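Local structure of hepatocyte growth factor-regulated tyrosine kinase substrate (Drosophila melanogaster, 1DVP) at residues Asp31-Gln35 against Lys36-Pro40; Ala75-His78 against Glu79-Thr83. The protein is essential for endosome membrane invagination and multivesicular body formation, binds ubiquitin, and promotes degradation of activated tyrosine kinase receptors. All coordinates share one frame; numbering follows the deposited sequence.

Both contacts are local, one a turn after a helix, the other a short helix and its exit; they lie within the VHS domain of this VHS-FYVE fragment and follow one another along the chain without nesting or crossing. Interaction 1 (31-40) ends helix 23-34 and leads into helix 40-51. After helix 56-72, interaction 2 (75-83) spans nearly all of helix 74-81 and its exit toward helix 84-96. Their centres lie 13 Å apart, and three packing contacts join them: Pro-40 CB lies 3.4 Å from Pro-76 O, Pro-40 O lies 3.6 Å from Glu-80 CG, and Ile-33 CG2 lies 3.9 Å from Val-77 CG2. Helix 74-81 therefore packs against both the end of helix 23-34 and the start of helix 40-51.

Interaction 1 (Asp31-Gln35 against Lys36-Pro40)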
loop_
_atom_site.group_PDB
_atom_site.type_symbol
_atom_site.label_atom_id
_atom_site.label_comp_id
_atom_site.label_asym_id
_atom_site.label_seq_id
_atom_site.Cartn_x
_atom_site.Cartn_y
_atom_site.Cartn_z
ATOM N N ASP A 31 -16.817 3.554 -16.404
ATOM C CA ASP A 31 -17.095 2.110 -16.379
ATOM C C ASP A 31 -18.234 1.723 -17.354
ATOM O O ASP A 31 -18.134 0.721 -18.086
ATOM C CB ASP A 31 -17.470 1.668 -14.953
ATOM C CG ASP A 31 -16.236 1.538 -14.037
ATOM O OD1 ASP A 31 -15.116 1.354 -14.577
ATOM O OD2 ASP A 31 -16.406 1.605 -12.807
ATOM N N GLU A 32 -19.331 2.506 -17.356
ATOM C CA GLU A 32 -20.461 2.191 -18.253
ATOM C C GLU A 32 -19.998 2.155 -19.709
ATOM O O GLU A 32 -20.458 1.313 -20.463
ATOM C CB GLU A 32 -21.636 3.184 -18.087
ATOM C CG GLU A 32 -22.174 3.210 -16.654
ATOM C CD GLU A 32 -23.272 4.249 -16.340
ATOM O OE1 GLU A 32 -23.036 5.488 -16.384
ATOM O OE2 GLU A 32 -24.385 3.793 -16.000
ATOM N N ILE A 33 -19.073 3.025 -20.103
ATOM C CA ILE A 33 -18.604 3.017 -21.482
ATOM C C ILE A 33 -17.681 1.816 -21.719
ATOM O O ILE A 33 -17.821 1.059 -22.704
ATOM C CB ILE A 33 -17.855 4.326 -21.817
ATOM C CG1 ILE A 33 -18.825 5.509 -21.715
ATOM C CG2 ILE A 33 -17.223 4.235 -23.201
ATOM C CD1 ILE A 33 -18.145 6.907 -22.016
ATOM N N ASN A 34 -16.756 1.631 -20.788
ATOM C CA ASN A 34 -15.796 0.536 -20.855
ATOM C C ASN A 34 -16.512 -0.820 -20.887
ATOM O O ASN A 34 -16.096 -1.714 -21.604
ATOM C CB ASN A 34 -14.838 0.628 -19.659
ATOM C CG ASN A 34 -13.815 1.793 -19.788
ATOM O OD1 ASN A 34 -13.248 2.217 -18.793
ATOM N ND2 ASN A 34 -13.581 2.281 -21.004
ATOM N N GLN A 35 -17.608 -0.953 -20.135
ATOM C CA GLN A 35 -18.340 -2.219 -20.110
ATOM C C GLN A 35 -19.425 -2.378 -21.200
ATOM O O GLN A 35 -20.149 -3.356 -21.219
ATOM C CB GLN A 35 -18.929 -2.449 -18.711
ATOM C CG GLN A 35 -17.847 -2.788 -17.669
ATOM C CD GLN A 35 -18.378 -2.958 -16.237
ATOM O OE1 GLN A 35 -19.066 -2.068 -15.701
ATOM N NE2 GLN A 35 -18.036 -4.107 -15.598
ATOM N N LYS A 36 -19.515 -1.409 -22.102
ATOM C CA LYS A 36 -20.492 -1.402 -23.193
ATOM C C LYS A 36 -21.962 -1.182 -22.782
ATOM O O LYS A 36 -22.886 -1.623 -23.478
ATOM C CB LYS A 36 -20.396 -2.698 -24.005
ATOM C CG LYS A 36 -18.987 -3.186 -24.300
ATOM C CD LYS A 36 -18.307 -2.366 -25.361
ATOM C CE LYS A 36 -17.270 -3.219 -26.115
ATOM N NZ LYS A 36 -16.028 -3.495 -25.335
ATOM N N ASP A 37 -22.206 -0.543 -21.650
ATOM C CA ASP A 37 -23.592 -0.274 -21.267
ATOM C C ASP A 37 -24.093 0.826 -22.210
ATOM O O ASP A 37 -25.266 0.915 -22.541
ATOM C CB ASP A 37 -23.683 0.245 -19.835
ATOM C CG ASP A 37 -23.566 -0.838 -18.802
ATOM O OD1 ASP A 37 -23.506 -2.033 -19.171
ATOM O OD2 ASP A 37 -23.541 -0.480 -17.599
ATOM N N VAL A 38 -23.170 1.672 -22.636
ATOM C CA VAL A 38 -23.494 2.778 -23.508
ATOM C C VAL A 38 -22.372 2.932 -24.525
ATOM O O VAL A 38 -21.189 2.754 -24.197
ATOM C CB VAL A 38 -23.683 4.099 -22.678
ATOM C CG1 VAL A 38 -22.339 4.560 -22.076
ATOM C CG2 VAL A 38 -24.303 5.186 -23.552
ATOM N N THR A 39 -22.738 3.250 -25.762
ATOM C CA THR A 39 -21.738 3.426 -26.805
ATOM C C THR A 39 -20.999 4.757 -26.712
ATOM O O THR A 39 -21.489 5.721 -26.122
ATOM C CB THR A 39 -22.357 3.347 -28.251
ATOM O OG1 THR A 39 -22.966 4.599 -28.585
ATOM C CG2 THR A 39 -23.393 2.211 -28.329
ATOM N N PRO A 40 -19.786 4.812 -27.286
ATOM C CA PRO A 40 -18.974 6.034 -27.289
ATOM C C PRO A 40 -19.740 7.150 -28.019
ATOM O O PRO A 40 -19.657 8.316 -27.664
ATOM C CB PRO A 40 -17.713 5.600 -28.042
ATOM C CG PRO A 40 -17.561 4.160 -27.613
ATOM C CD PRO A 40 -18.979 3.647 -27.710
HETATM O O HOH W 1 -25.194 1.506 -17.133
HETATM O O HOH W 2 -18.993 1.682 -24.979
HETATM O O HOH W 3 -21.175 -0.341 -15.981
HETATM O O HOH W 4 -22.533 -4.009 -21.018
#
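A Schellman motif ends helix 23-34, and its two bonds back into the last turn come from Lys-36 and Asp-37. The N of Asp-37 reaches Glu-32 O at 2.8 Å, nearly in line with the C=O bond (162°). Lys-36 N meets Ile-33 O at 3.1 Å from above the carbonyl plane, 66° out of it. Lys-36 has positive phi, the signature of this ending; Val-38 N adds a weak third bond to Glu-32 O.

Ile-33 CG1 packs on Val-38 CG1 at 3.7 Å. The valine chi1 of 68° sets CG1 between its backbone N and carbonyl carbon, turned back to the helix. Glu-32 and Val-38 both touch Phe-6, which places the turn against helix 5-14.

The two acid side chains are nearly perpendicular, their carboxylate planes steeply inclined, and Glu-32 CB lies 4.0 Å from Asp-37 CB. One water donates to Glu-32 OE2 and Asp-37 OD2, which probably eases the repulsion between like charges; Ser-5 and Asn-9 also hold the glutamate. A second water bridges Ile-33 O and Val-38 O. Beyond it, Thr-39 OG1 caps Asn-42 N, completing a Schellman ending followed, after two intervening residues, by the N-cap of the next helix, a tight helix-to-helix corner in the VHS superhelix.

Interaction 2 (Ala75-His78 against Glu79-Thr83); sequences APVH and EEVFT
Three backbone hydrogen bonds join Ala-75, Val-77 and His-78 to Glu-79, Val-81 and Phe-82, each spanning four residues as an alpha-helix requires. Glu-79 N reaches Ala-75 O at 2.9 Å and Val-81 N reaches Val-77 O at 2.8 Å; Phe-82 N closes the series on His-78 O at 3.0 Å.

Among the apolar contacts, Val-77 and Val-81 run alongside each other, with Val-77 CG1 3.9 Å from Val-81 CG2. Both carry CG1 anti to the backbone N, which leaves CG2 of Val-81 beside its own N and over Val-77 O (3.2 Å). Helix 56-72 receives two of these residues: Val-77 packs on its Ile-69 and Val-70, and His-78 NE2 is hydrogen-bonded to Val-70 O, which holds the polar end of the imidazole.

Phe-82 lies one turn on from His-78: its CD1 is 3.5 Å from the backbone O of His-78 and also approaches the histidine CB. Val-81 CG1 sits 3.7 Å above one face of the Phe-82 ring, displaced from the ring centre. Phe-117 meets the His-78 ring edge-to-face and also reaches Phe-82, while Trp-113 makes an edge-to-face contact with Phe-82.

On the exposed side, the extended Glu-79 chain runs back along the helix, placing OE1 3.6 Å from Ala-75 CB; this is van der Waals contact.

Phe-82 leaves helical geometry as the centre of an inverse gamma turn, closed by a weak Thr-83 N to Val-81 O bond, and Thr-83 OG1 then caps Asn-86 N: an alpha-helical end passing through a gamma turn to an N-cap, joining consecutive helices of the VHS superhelix.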
loop_
_atom_site.group_PDB
_atom_site.type_symbol
_atom_site.label_atom_id
_atom_site.label_comp_id
_atom_site.label_asym_id
_atom_site.label_seq_id
_atom_site.Cartn_x
_atom_site.Cartn_y
_atom_site.Cartn_z
ATOM N N ALA A 75 -9.263 3.813 -27.075
ATOM C CA ALA A 75 -9.554 4.013 -28.492
ATOM C C ALA A 75 -11.021 4.116 -28.863
ATOM O O ALA A 75 -11.374 4.929 -29.706
ATOM C CB ALA A 75 -8.869 2.920 -29.333
ATOM N N PRO A 76 -11.904 3.308 -28.251
ATOM C CA PRO A 76 -13.307 3.464 -28.657
ATOM C C PRO A 76 -13.796 4.933 -28.553
ATOM O O PRO A 76 -14.558 5.424 -29.398
ATOM C CB PRO A 76 -14.039 2.530 -27.698
ATOM C CG PRO A 76 -13.061 1.429 -27.498
ATOM C CD PRO A 76 -11.751 2.187 -27.312
ATOM N N VAL A 77 -13.331 5.625 -27.512
ATOM C CA VAL A 77 -13.705 7.008 -27.293
ATOM C C VAL A 77 -12.845 7.956 -28.145
ATOM O O VAL A 77 -13.348 8.913 -28.710
ATOM C CB VAL A 77 -13.602 7.358 -25.766
ATOM C CG1 VAL A 77 -13.584 8.856 -25.541
ATOM C CG2 VAL A 77 -14.781 6.730 -25.030
ATOM N N HIS A 78 -11.557 7.673 -28.243
ATOM C CA HIS A 78 -10.649 8.515 -29.013
ATOM C C HIS A 78 -11.076 8.637 -30.466
ATOM O O HIS A 78 -11.008 9.702 -31.064
ATOM C CB HIS A 78 -9.230 7.952 -28.928
ATOM C CG HIS A 78 -8.711 7.848 -27.521
ATOM N ND1 HIS A 78 -7.580 7.131 -27.193
ATOM C CD2 HIS A 78 -9.160 8.394 -26.363
ATOM C CE1 HIS A 78 -7.356 7.243 -25.895
ATOM N NE2 HIS A 78 -8.298 8.005 -25.372
ATOM N N GLU A 79 -11.544 7.539 -31.026
ATOM C CA GLU A 79 -11.963 7.545 -32.414
ATOM C C GLU A 79 -13.272 8.281 -32.608
ATOM O O GLU A 79 -13.460 8.948 -33.626
ATOM C CB GLU A 79 -12.060 6.110 -32.909
ATOM C CG GLU A 79 -10.696 5.469 -32.985
ATOM C CD GLU A 79 -10.736 3.960 -32.922
ATOM O OE1 GLU A 79 -9.642 3.362 -32.829
ATOM O OE2 GLU A 79 -11.844 3.370 -32.957
ATOM N N GLU A 80 -14.165 8.178 -31.631
ATOM C CA GLU A 80 -15.447 8.850 -31.709
ATOM C C GLU A 80 -15.245 10.338 -31.584
ATOM O O GLU A 80 -15.881 11.117 -32.287
ATOM C CB GLU A 80 -16.375 8.421 -30.562
ATOM C CG GLU A 80 -17.610 9.328 -30.422
ATOM C CD GLU A 80 -18.643 9.096 -31.517
ATOM O OE1 GLU A 80 -19.414 10.024 -31.855
ATOM O OE2 GLU A 80 -18.695 7.966 -32.040
ATOM N N VAL A 81 -14.343 10.711 -30.681
ATOM C CA VAL A 81 -14.067 12.104 -30.374
ATOM C C VAL A 81 -13.165 12.957 -31.294
ATOM O O VAL A 81 -13.587 14.031 -31.748
ATOM C CB VAL A 81 -13.508 12.214 -28.927
ATOM C CG1 VAL A 81 -13.046 13.615 -28.649
ATOM C CG2 VAL A 81 -14.578 11.779 -27.915
ATOM N N PHE A 82 -11.937 12.496 -31.542
ATOM C CA PHE A 82 -10.971 13.257 -32.323
ATOM C C PHE A 82 -11.078 13.112 -33.837
ATOM O O PHE A 82 -10.242 12.472 -34.490
ATOM C CB PHE A 82 -9.550 12.910 -31.851
ATOM C CG PHE A 82 -9.338 13.144 -30.373
ATOM C CD1 PHE A 82 -8.977 12.101 -29.537
ATOM C CD2 PHE A 82 -9.539 14.407 -29.819
ATOM C CE1 PHE A 82 -8.820 12.310 -28.160
ATOM C CE2 PHE A 82 -9.386 14.630 -28.444
ATOM C CZ PHE A 82 -9.029 13.589 -27.615
ATOM N N THR A 83 -12.140 13.683 -34.379
ATOM C CA THR A 83 -12.334 13.676 -35.800
ATOM C C THR A 83 -12.183 15.130 -36.216
ATOM O O THR A 83 -12.105 16.047 -35.383
ATOM C CB THR A 83 -13.746 13.204 -36.211
ATOM O OG1 THR A 83 -14.735 14.083 -35.667
ATOM C CG2 THR A 83 -14.001 11.790 -35.743
#